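Local coordinates for protein aldehyde dehydrogenase (Trypanosoma brucei, PDB 5MYP) that probably oxidises aldehydes to carboxylic acids with NAD+ as electron acceptor, at residues 278-283 with 334-339; 320-325 with 338-343; 394-399 with 420-425. All coordinates share one frame; numbering follows the deposited sequence. Where two conformers were deposited one is given.

Interaction 1 (278-283 with 334-339); sequences ALAEAR and VAVGGE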
loop_
_atom_site.group_PDB
_atom_site.type_symbol
_atom_site.label_atom_id
_atom_site.label_comp_id
_atom_site.label_asym_id
_atom_site.label_seq_id
_atom_site.Cartn_x
_atom_site.Cartn_y
_atom_site.Cartn_z
ATOM N N ALA A 278 -36.475 14.351 16.837
ATOM C CA ALA A 278 -35.917 15.175 15.760
ATOM C C ALA A 278 -35.680 14.370 14.479
ATOM O O ALA A 278 -35.970 14.850 13.382
ATOM C CB ALA A 278 -34.629 15.851 16.209
ATOM N N LEU A 279 -35.160 13.152 14.621
ATOM C CA LEU A 279 -34.996 12.233 13.478
ATOM C C LEU A 279 -36.334 11.904 12.809
ATOM O O LEU A 279 -36.417 11.854 11.580
ATOM C CB LEU A 279 -34.283 10.939 13.905
ATOM C CG LEU A 279 -32.781 11.050 14.210
ATOM C CD1 LEU A 279 -32.270 9.816 14.940
ATOM C CD2 LEU A 279 -31.982 11.273 12.935
ATOM N N ALA A 280 -37.369 11.691 13.621
ATOM C CA ALA A 280 -38.725 11.447 13.112
ATOM C C ALA A 280 -39.239 12.629 12.293
ATOM O O ALA A 280 -39.785 12.435 11.210
ATOM C CB ALA A 280 -39.691 11.141 14.252
ATOM N N GLU A 281 -39.047 13.843 12.804
ATOM C CA GLU A 281 -39.453 15.056 12.084
ATOM C C GLU A 281 -38.685 15.236 10.778
ATOM O O GLU A 281 -39.288 15.559 9.753
ATOM C CB GLU A 281 -39.306 16.312 12.961
ATOM C CG GLU A 281 -40.285 16.388 14.129
ATOM C CD GLU A 281 -41.740 16.262 13.701
ATOM O OE1 GLU A 281 -42.151 16.978 12.759
ATOM O OE2 GLU A 281 -42.472 15.438 14.296
ATOM N N ALA A 282 -37.369 15.016 10.817
ATOM C CA ALA A 282 -36.533 15.076 9.613
ATOM C C ALA A 282 -36.992 14.075 8.546
ATOM O O ALA A 282 -37.061 14.418 7.362
ATOM C CB ALA A 282 -35.071 14.837 9.966
ATOM N N ARG A 283 -37.317 12.855 8.976
ATOM C CA ARG A 283 -37.796 11.803 8.070
ATOM C C ARG A 283 -39.090 12.195 7.350
ATOM O O ARG A 283 -39.200 12.014 6.133
ATOM C CB ARG A 283 -38.011 10.490 8.829
ATOM C CG ARG A 283 -38.201 9.273 7.940
ATOM C CD ARG A 283 -38.527 8.037 8.763
ATOM N NE ARG A 283 -39.937 8.010 9.177
ATOM C CZ ARG A 283 -40.802 7.007 8.985
ATOM N NH1 ARG A 283 -42.057 7.144 9.407
ATOM N NH2 ARG A 283 -40.444 5.867 8.398
ATOM N N VAL A 334 -39.189 -0.811 17.472
ATOM C CA VAL A 334 -39.404 0.135 16.372
ATOM C C VAL A 334 -39.972 1.422 16.972
ATOM O O VAL A 334 -41.170 1.513 17.241
ATOM C CB VAL A 334 -40.347 -0.429 15.280
ATOM C CG1 VAL A 334 -40.660 0.632 14.226
ATOM C CG2 VAL A 334 -39.728 -1.657 14.625
ATOM N N ALA A 335 -39.090 2.392 17.216
ATOM C CA ALA A 335 -39.475 3.689 17.774
ATOM C C ALA A 335 -40.064 4.606 16.705
ATOM O O ALA A 335 -41.020 5.336 16.973
ATOM C CB ALA A 335 -38.280 4.359 18.438
ATOM N N VAL A 336 -39.468 4.588 15.512
ATOM C CA VAL A 336 -39.940 5.374 14.369
ATOM C C VAL A 336 -39.925 4.496 13.119
ATOM O O VAL A 336 -38.952 3.787 12.869
ATOM C CB VAL A 336 -39.053 6.619 14.123
ATOM C CG1 VAL A 336 -39.543 7.423 12.917
ATOM C CG2 VAL A 336 -39.013 7.504 15.362
ATOM N N GLY A 337 -41.015 4.531 12.360
ATOM C CA GLY A 337 -41.065 3.929 11.031
ATOM C C GLY A 337 -41.442 2.456 10.995
ATOM O O GLY A 337 -42.442 2.054 11.582
ATOM N N GLY A 338 -40.641 1.658 10.291
ATOM C CA GLY A 338 -40.904 0.229 10.114
ATOM C C GLY A 338 -41.824 -0.111 8.952
ATOM O O GLY A 338 -42.184 -1.274 8.775
ATOM N N GLU A 339 -42.167 0.883 8.133
ATOM C CA GLU A 339 -43.082 0.683 7.009
ATOM C C GLU A 339 -42.307 0.060 5.853
ATOM O O GLU A 339 -41.162 0.456 5.587
ATOM C CB GLU A 339 -43.713 2.001 6.546
ATOM C CG GLU A 339 -44.331 2.853 7.656
ATOM C CD GLU A 339 -43.378 3.886 8.238
ATOM O OE1 GLU A 339 -42.146 3.704 8.120
ATOM O OE2 GLU A 339 -43.852 4.886 8.815
#
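Arg283 reaches from helix 272-287 across Val336 and Gly337 to the carboxylate of Glu339, and its path shows how one long side chain can join a helix to the turn after a strand. The chain leaves CB with CG anti to the backbone N (chi1 -167°), which carries it away from the helix; CB, CG and CD make no close contact with 334-339, and the side chain also packs against Leu292 of helix 289-296 and Ala348 of strand 346-353. A bend at chi3 (79°) follows, and from there the tip engages the other segment. NE lies 3.8 Å from Val336 CG1. CZ sits 3.7 Å from Gly337 CA, while NH2 comes within 3.3 Å of the same Gly337 CA, so that Val336 CG1 and this glycine cover one face of the guanidinium.

The ends meet edge to edge. Arg283 NH1 donates to Glu339 OE2 at 2.9 Å and Arg283 NH2 to Glu339 OE1 at 2.8 Å, both nearly straight, forming a bidentate, end-on salt bridge with the two flat groups only 16° from coplanar. Both carboxylate oxygens are approached on the syn side, OE2 through its syn lone pair. A bend at chi2 of Glu339 brings its carboxylate round to this edge. Arg283 NH2 also donates to Pro349 O, tying the tip to strand 346-353.

One turn back along the helix, Ala280 CB rests 3.9 Å from Val336 CG2. Ala335 and Val336 together form a classic beta bulge opposite Ile351. The contact thus fastens a helix flanking the sheet to its outer antiparallel strands, far from the predicted active site. With two bonds to one carboxylate and a third to a carbonyl, the guanidinium is fixed in rotation; the paired charges probably keep both groups ionised where Arg283 is buried.

Interaction 2 (320-325 with 338-343); sequences SHFQRL and GEADEA. Unlike the reference sequence in segment 320-325: Gln323 (reference His).
Phe322 and Glu342 mark the nearest approach of the two backbones, with their CA atoms 7.3 Å apart. On one side is a turn of helix 319-328; on the other, the short strand 340-341 gives way at Glu342 to helical backbone angles. No hydrogen bond joins the segments, and the gap between the main chains is bridged chiefly by a single aromatic side chain.

Phe322 has CG anti to its own N (chi1 178°), which extends the ring from the helix onto the end of the strand. Glu342 CA lies over one face of the ring, 4.0 Å from the centroid and 29° off the normal, as a CH-pi contact. On the same residue, Glu342 CB is 3.7 Å from Phe322 CE1. The extended glutamate chain, set at about a right angle to the phenylalanine side chain, passes over the CE1-CD1 rim and leads outward, with Glu342 CG 3.8 Å from Phe322 CE1. Its carboxylate plane is 22° from the plane of the ring.

Strand 340-341 pairs antiparallel with strand 346-353, forming a small hairpin at the margin of the mixed sheet, and helix 319-328 packs against this hairpin through Phe322. Besides Glu342, the ring meets the strand at Ala340, whose CB is 3.9 Å from Phe322 CZ. Phe322 CE2 comes 3.7 Å from the carbonyl oxygen, O, of Asp341, on an oblique line. Leu345 in the connecting loop and Ile347 of strand 346-353 add further apolar contacts to the ring. The CB of Asp341 points away from the helix, and its carboxylate oxygen OD2 is hydrogen-bonded to Thr344 OG1 within the hairpin.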
loop_
_atom_site.group_PDB
_atom_site.type_symbol
_atom_site.label_atom_id
_atom_site.label_comp_id
_atom_site.label_asym_id
_atom_site.label_seq_id
_atom_site.Cartn_x
_atom_site.Cartn_y
_atom_site.Cartn_z
ATOM N N SER A 320 -33.501 -10.813 -1.094
ATOM C CA SER A 320 -32.663 -11.357 -0.017
ATOM C C SER A 320 -32.227 -10.284 0.982
ATOM O O SER A 320 -32.351 -10.468 2.193
ATOM C CB SER A 320 -31.428 -12.038 -0.607
ATOM O OG SER A 320 -31.811 -13.050 -1.522
ATOM N N HIS A 321 -31.728 -9.165 0.461
ATOM C CA HIS A 321 -31.347 -8.019 1.294
ATOM C C HIS A 321 -32.561 -7.392 2.000
ATOM O O HIS A 321 -32.454 -6.968 3.149
ATOM C CB HIS A 321 -30.591 -6.966 0.470
ATOM C CG HIS A 321 -29.166 -7.335 0.177
ATOM N ND1 HIS A 321 -28.109 -6.485 0.433
ATOM C CD2 HIS A 321 -28.621 -8.466 -0.334
ATOM C CE1 HIS A 321 -26.978 -7.072 0.082
ATOM N NE2 HIS A 321 -27.261 -8.276 -0.384
ATOM N N PHE A 322 -33.705 -7.349 1.311
ATOM C CA PHE A 322 -34.958 -6.866 1.900
ATOM C C PHE A 322 -35.352 -7.678 3.144
ATOM O O PHE A 322 -35.620 -7.098 4.196
ATOM C CB PHE A 322 -36.094 -6.893 0.863
ATOM C CG PHE A 322 -37.423 -6.451 1.403
ATOM C CD1 PHE A 322 -38.284 -7.362 2.013
ATOM C CD2 PHE A 322 -37.823 -5.124 1.298
ATOM C CE1 PHE A 322 -39.508 -6.958 2.518
ATOM C CE2 PHE A 322 -39.048 -4.714 1.800
ATOM C CZ PHE A 322 -39.891 -5.631 2.413
ATOM N N GLN A 323 -35.380 -9.004 3.011
ATOM C CA GLN A 323 -35.752 -9.894 4.119
ATOM C C GLN A 323 -34.786 -9.784 5.303
ATOM O O GLN A 323 -35.216 -9.784 6.454
ATOM C CB GLN A 323 -35.836 -11.351 3.641
ATOM C CG GLN A 323 -36.958 -11.608 2.643
ATOM C CD GLN A 323 -36.754 -12.870 1.820
ATOM O OE1 GLN A 323 -36.187 -13.854 2.296
ATOM N NE2 GLN A 323 -37.228 -12.848 0.580
ATOM N N ARG A 324 -33.490 -9.683 5.008
ATOM C CA ARG A 324 -32.449 -9.472 6.035
ATOM C C ARG A 324 -32.687 -8.193 6.852
ATOM O O ARG A 324 -32.582 -8.207 8.077
ATOM C CB ARG A 324 -31.068 -9.422 5.361
ATOM C CG ARG A 324 -29.882 -9.152 6.276
ATOM C CD ARG A 324 -28.578 -9.219 5.492
ATOM N NE ARG A 324 -27.437 -8.713 6.257
ATOM C CZ ARG A 324 -27.089 -7.428 6.400
ATOM N NH1 ARG A 324 -27.790 -6.437 5.839
ATOM N NH2 ARG A 324 -26.018 -7.127 7.130
ATOM N N LEU A 325 -33.019 -7.103 6.161
ATOM C CA LEU A 325 -33.299 -5.821 6.813
ATOM C C LEU A 325 -34.591 -5.855 7.630
ATOM O O LEU A 325 -34.645 -5.293 8.723
ATOM C CB LEU A 325 -33.345 -4.685 5.784
ATOM C CG LEU A 325 -31.992 -4.366 5.132
ATOM C CD1 LEU A 325 -32.174 -3.590 3.837
ATOM C CD2 LEU A 325 -31.085 -3.605 6.090
ATOM N N GLY A 338 -40.641 1.658 10.291
ATOM C CA GLY A 338 -40.904 0.229 10.114
ATOM C C GLY A 338 -41.824 -0.111 8.952
ATOM O O GLY A 338 -42.184 -1.274 8.775
ATOM N N GLU A 339 -42.167 0.883 8.133
ATOM C CA GLU A 339 -43.082 0.683 7.009
ATOM C C GLU A 339 -42.307 0.060 5.853
ATOM O O GLU A 339 -41.162 0.456 5.587
ATOM C CB GLU A 339 -43.713 2.001 6.546
ATOM C CG GLU A 339 -44.331 2.853 7.656
ATOM C CD GLU A 339 -43.378 3.886 8.238
ATOM O OE1 GLU A 339 -42.146 3.704 8.120
ATOM O OE2 GLU A 339 -43.852 4.886 8.815
ATOM N N ALA A 340 -42.922 -0.913 5.180
ATOM C CA ALA A 340 -42.265 -1.613 4.079
ATOM C C ALA A 340 -43.242 -2.198 3.064
ATOM O O ALA A 340 -44.415 -2.413 3.369
ATOM C CB ALA A 340 -41.370 -2.713 4.625
ATOM N N ASP A 341 -42.739 -2.419 1.850
ATOM C CA ASP A 341 -43.472 -3.102 0.782
ATOM C C ASP A 341 -42.501 -4.023 0.047
ATOM O O ASP A 341 -41.556 -3.552 -0.598
ATOM C CB ASP A 341 -44.089 -2.103 -0.201
ATOM C CG ASP A 341 -44.876 -2.786 -1.306
ATOM O OD1 ASP A 341 -45.979 -3.303 -1.027
ATOM O OD2 ASP A 341 -44.383 -2.815 -2.453
ATOM N N GLU A 342 -42.745 -5.330 0.142
ATOM C CA GLU A 342 -41.844 -6.344 -0.407
ATOM C C GLU A 342 -41.788 -6.350 -1.931
ATOM O O GLU A 342 -40.704 -6.458 -2.502
ATOM C CB GLU A 342 -42.245 -7.736 0.101
ATOM C CG GLU A 342 -41.292 -8.851 -0.316
ATOM C CD GLU A 342 -41.422 -10.115 0.517
ATOM O OE1 GLU A 342 -42.264 -10.162 1.440
ATOM O OE2 GLU A 342 -40.663 -11.064 0.244
ATOM N N ALA A 343 -42.944 -6.228 -2.580
ATOM C CA ALA A 343 -43.030 -6.280 -4.049
ATOM C C ALA A 343 -42.165 -5.221 -4.739
ATOM O O ALA A 343 -41.532 -5.506 -5.753
ATOM C CB ALA A 343 -44.480 -6.142 -4.500
#

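Interaction 3 (394-399 with 420-425); sequences ALYVFS and NDVVVH
Asn420 binds the end of strand 395-398 with both its backbone and its side chain. Asn420 N donates to Val397 O at 2.8 Å, carrying the parallel pairing of strands 395-398 and 417-419 one step beyond the second strand. The carboxamide then grips both backbone polar atoms of Ser399: Ser399 N donates to Asn420 OD1 at 2.9 Å, in the carbonyl plane, and Asn420 ND2 returns a bond to Ser399 O at 3.2 Å. A chi1 of -61° sets CG beside the backbone N of Asn420, turning the amide back toward the strand.

Farther along, Tyr396 OH receives a weak bond from Val423 N at 3.1 Å, while Ile260 O is its stronger partner. His425 CE1 approaches the edge of the same ring. Over one face lies Val422, its CG1 3.8 Å from the centroid of the Tyr396 ring and 21° off the normal, a CH-pi contact; that methyl also meets the edge of Phe398, 4.0 Å from CE1. The Phe398 ring itself lies against the main chain of Asn420, with its CE2 3.4 Å from Asn420 C. Asp421 O is buried here without a polar partner.

Arg462 and Arg473 of the second subunit form salt bridges with Asp421, Arg462 O of that subunit accepts a bond from Asn420 ND2, and its Phe464 packs on Phe398 and Asn420, so the loop is part of the dimer interface. The side chain of Ala394 is about 8 Å from that of Cys259, the predicted catalytic cysteine. Strand 229-232 pairs with strand 395-398 on the side away from strand 417-419, helix 240-252 meets Phe398 and Val423, and helix 402-411 packs on Val397 and Ser399.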
loop_
_atom_site.group_PDB
_atom_site.type_symbol
_atom_site.label_atom_id
_atom_site.label_comp_id
_atom_site.label_asym_id
_atom_site.label_seq_id
_atom_site.Cartn_x
_atom_site.Cartn_y
_atom_site.Cartn_z
ATOM N N ALA A 394 -16.105 5.184 8.065
ATOM C CA ALA A 394 -16.334 6.528 8.592
ATOM C C ALA A 394 -16.724 6.472 10.063
ATOM O O ALA A 394 -17.244 5.469 10.541
ATOM C CB ALA A 394 -17.413 7.230 7.780
ATOM N N LEU A 395 -16.434 7.552 10.777
ATOM C CA LEU A 395 -16.889 7.749 12.147
ATOM C C LEU A 395 -17.370 9.187 12.252
ATOM O O LEU A 395 -16.681 10.108 11.813
ATOM C CB LEU A 395 -15.755 7.478 13.139
ATOM C CG LEU A 395 -16.057 7.660 14.636
ATOM C CD1 LEU A 395 -15.282 6.656 15.478
ATOM C CD2 LEU A 395 -15.768 9.075 15.115
ATOM N N TYR A 396 -18.544 9.376 12.841
ATOM C CA TYR A 396 -19.185 10.681 12.903
ATOM C C TYR A 396 -19.398 11.090 14.355
ATOM O O TYR A 396 -19.837 10.278 15.167
ATOM C CB TYR A 396 -20.516 10.630 12.155
ATOM C CG TYR A 396 -20.384 10.175 10.716
ATOM C CD1 TYR A 396 -19.535 10.842 9.840
ATOM C CD2 TYR A 396 -21.113 9.087 10.225
ATOM C CE1 TYR A 396 -19.400 10.437 8.520
ATOM C CE2 TYR A 396 -20.992 8.679 8.905
ATOM C CZ TYR A 396 -20.132 9.361 8.056
ATOM O OH TYR A 396 -20.010 8.987 6.738
ATOM N N VAL A 397 -19.070 12.342 14.678
ATOM C CA VAL A 397 -19.226 12.879 16.033
ATOM C C VAL A 397 -19.965 14.210 15.960
ATOM O O VAL A 397 -19.495 15.139 15.309
ATOM C CB VAL A 397 -17.862 13.104 16.729
ATOM C CG1 VAL A 397 -18.060 13.591 18.167
ATOM C CG2 VAL A 397 -17.031 11.828 16.695
ATOM N N PHE A 398 -21.120 14.290 16.615
ATOM C CA PHE A 398 -21.852 15.545 16.749
ATOM C C PHE A 398 -21.608 16.097 18.147
ATOM O O PHE A 398 -21.985 15.469 19.138
ATOM C CB PHE A 398 -23.345 15.346 16.481
ATOM C CG PHE A 398 -23.669 15.140 15.030
ATOM C CD1 PHE A 398 -23.562 13.880 14.454
ATOM C CD2 PHE A 398 -24.080 16.204 14.234
ATOM C CE1 PHE A 398 -23.858 13.684 13.112
ATOM C CE2 PHE A 398 -24.376 16.017 12.892
ATOM C CZ PHE A 398 -24.266 14.752 12.328
ATOM N N SER A 399 -20.947 17.254 18.216
ATOM C CA SER A 399 -20.563 17.875 19.483
ATOM C C SER A 399 -20.085 19.317 19.270
ATOM O O SER A 399 -19.537 19.649 18.214
ATOM C CB SER A 399 -19.460 17.055 20.169
ATOM O OG SER A 399 -18.958 17.702 21.328
ATOM N N ASN A 420 -19.780 16.876 13.178
ATOM C CA ASN A 420 -21.041 17.596 12.922
ATOM C C ASN A 420 -21.635 17.419 11.524
ATOM O O ASN A 420 -22.423 18.246 11.074
ATOM C CB ASN A 420 -20.925 19.088 13.294
ATOM C CG ASN A 420 -20.612 19.300 14.761
ATOM O OD1 ASN A 420 -21.067 18.545 15.617
ATOM N ND2 ASN A 420 -19.844 20.335 15.062
ATOM N N ASP A 421 -21.294 16.325 10.849
ATOM C CA ASP A 421 -21.952 15.959 9.593
ATOM C C ASP A 421 -21.675 14.493 9.271
ATOM O O ASP A 421 -20.919 13.828 9.983
ATOM C CB ASP A 421 -21.477 16.867 8.438
ATOM C CG ASP A 421 -22.597 17.224 7.463
ATOM O OD1 ASP A 421 -23.476 16.373 7.195
ATOM O OD2 ASP A 421 -22.602 18.363 6.953
ATOM N N VAL A 422 -22.306 14.002 8.209
ATOM C CA VAL A 422 -22.100 12.637 7.714
ATOM C C VAL A 422 -21.915 12.660 6.194
ATOM O O VAL A 422 -22.405 13.573 5.529
ATOM C CB VAL A 422 -23.274 11.699 8.100
ATOM C CG1 VAL A 422 -23.491 11.693 9.611
ATOM C CG2 VAL A 422 -24.569 12.085 7.386
ATOM N N VAL A 423 -21.158 11.697 5.663
ATOM C CA VAL A 423 -21.074 11.399 4.214
ATOM C C VAL A 423 -20.309 12.432 3.358
ATOM O O VAL A 423 -19.555 12.044 2.465
ATOM C CB VAL A 423 -22.475 11.092 3.605
ATOM C CG1 VAL A 423 -22.387 10.766 2.118
ATOM C CG2 VAL A 423 -23.133 9.938 4.354
ATOM N N VAL A 424 -20.479 13.723 3.647
ATOM C CA VAL A 424 -19.986 14.814 2.775
ATOM C C VAL A 424 -18.468 14.856 2.538
ATOM O O VAL A 424 -18.013 15.414 1.530
ATOM C CB VAL A 424 -20.457 16.213 3.260
ATOM C CG1 VAL A 424 -21.975 16.328 3.163
ATOM C CG2 VAL A 424 -19.959 16.535 4.672
ATOM N N HIS A 425 -17.696 14.284 3.462
ATOM C CA HIS A 425 -16.235 14.172 3.307
ATOM C C HIS A 425 -15.789 13.407 2.058
ATOM O O HIS A 425 -14.696 13.654 1.557
ATOM C CB HIS A 425 -15.595 13.538 4.555
ATOM C CG HIS A 425 -15.899 12.080 4.727
ATOM N ND1 HIS A 425 -17.166 11.610 4.992
ATOM C CD2 HIS A 425 -15.095 10.991 4.685
ATOM C CE1 HIS A 425 -17.132 10.293 5.098
ATOM N NE2 HIS A 425 -15.887 9.893 4.910
#

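In the fold
All three contacts reach the same mixed sheet, but at different depths. Interactions 1 and 2 are surface contacts at its outer antiparallel strands, about 16 Å apart between centres, and share Gly338 and Glu339: successive parts of one chain segment are held by helix 272-287 and helix 319-328. Their chemistry differs, one resting on a bidentate salt bridge, the other on an aromatic ring without hydrogen bonds. Interaction 3 is buried, some 20 Å from interaction 1 and 27 Å from interaction 2 between centres. It joins a strand to a loop by backbone and amide bonds combined with ring packing, and lies beside the second subunit.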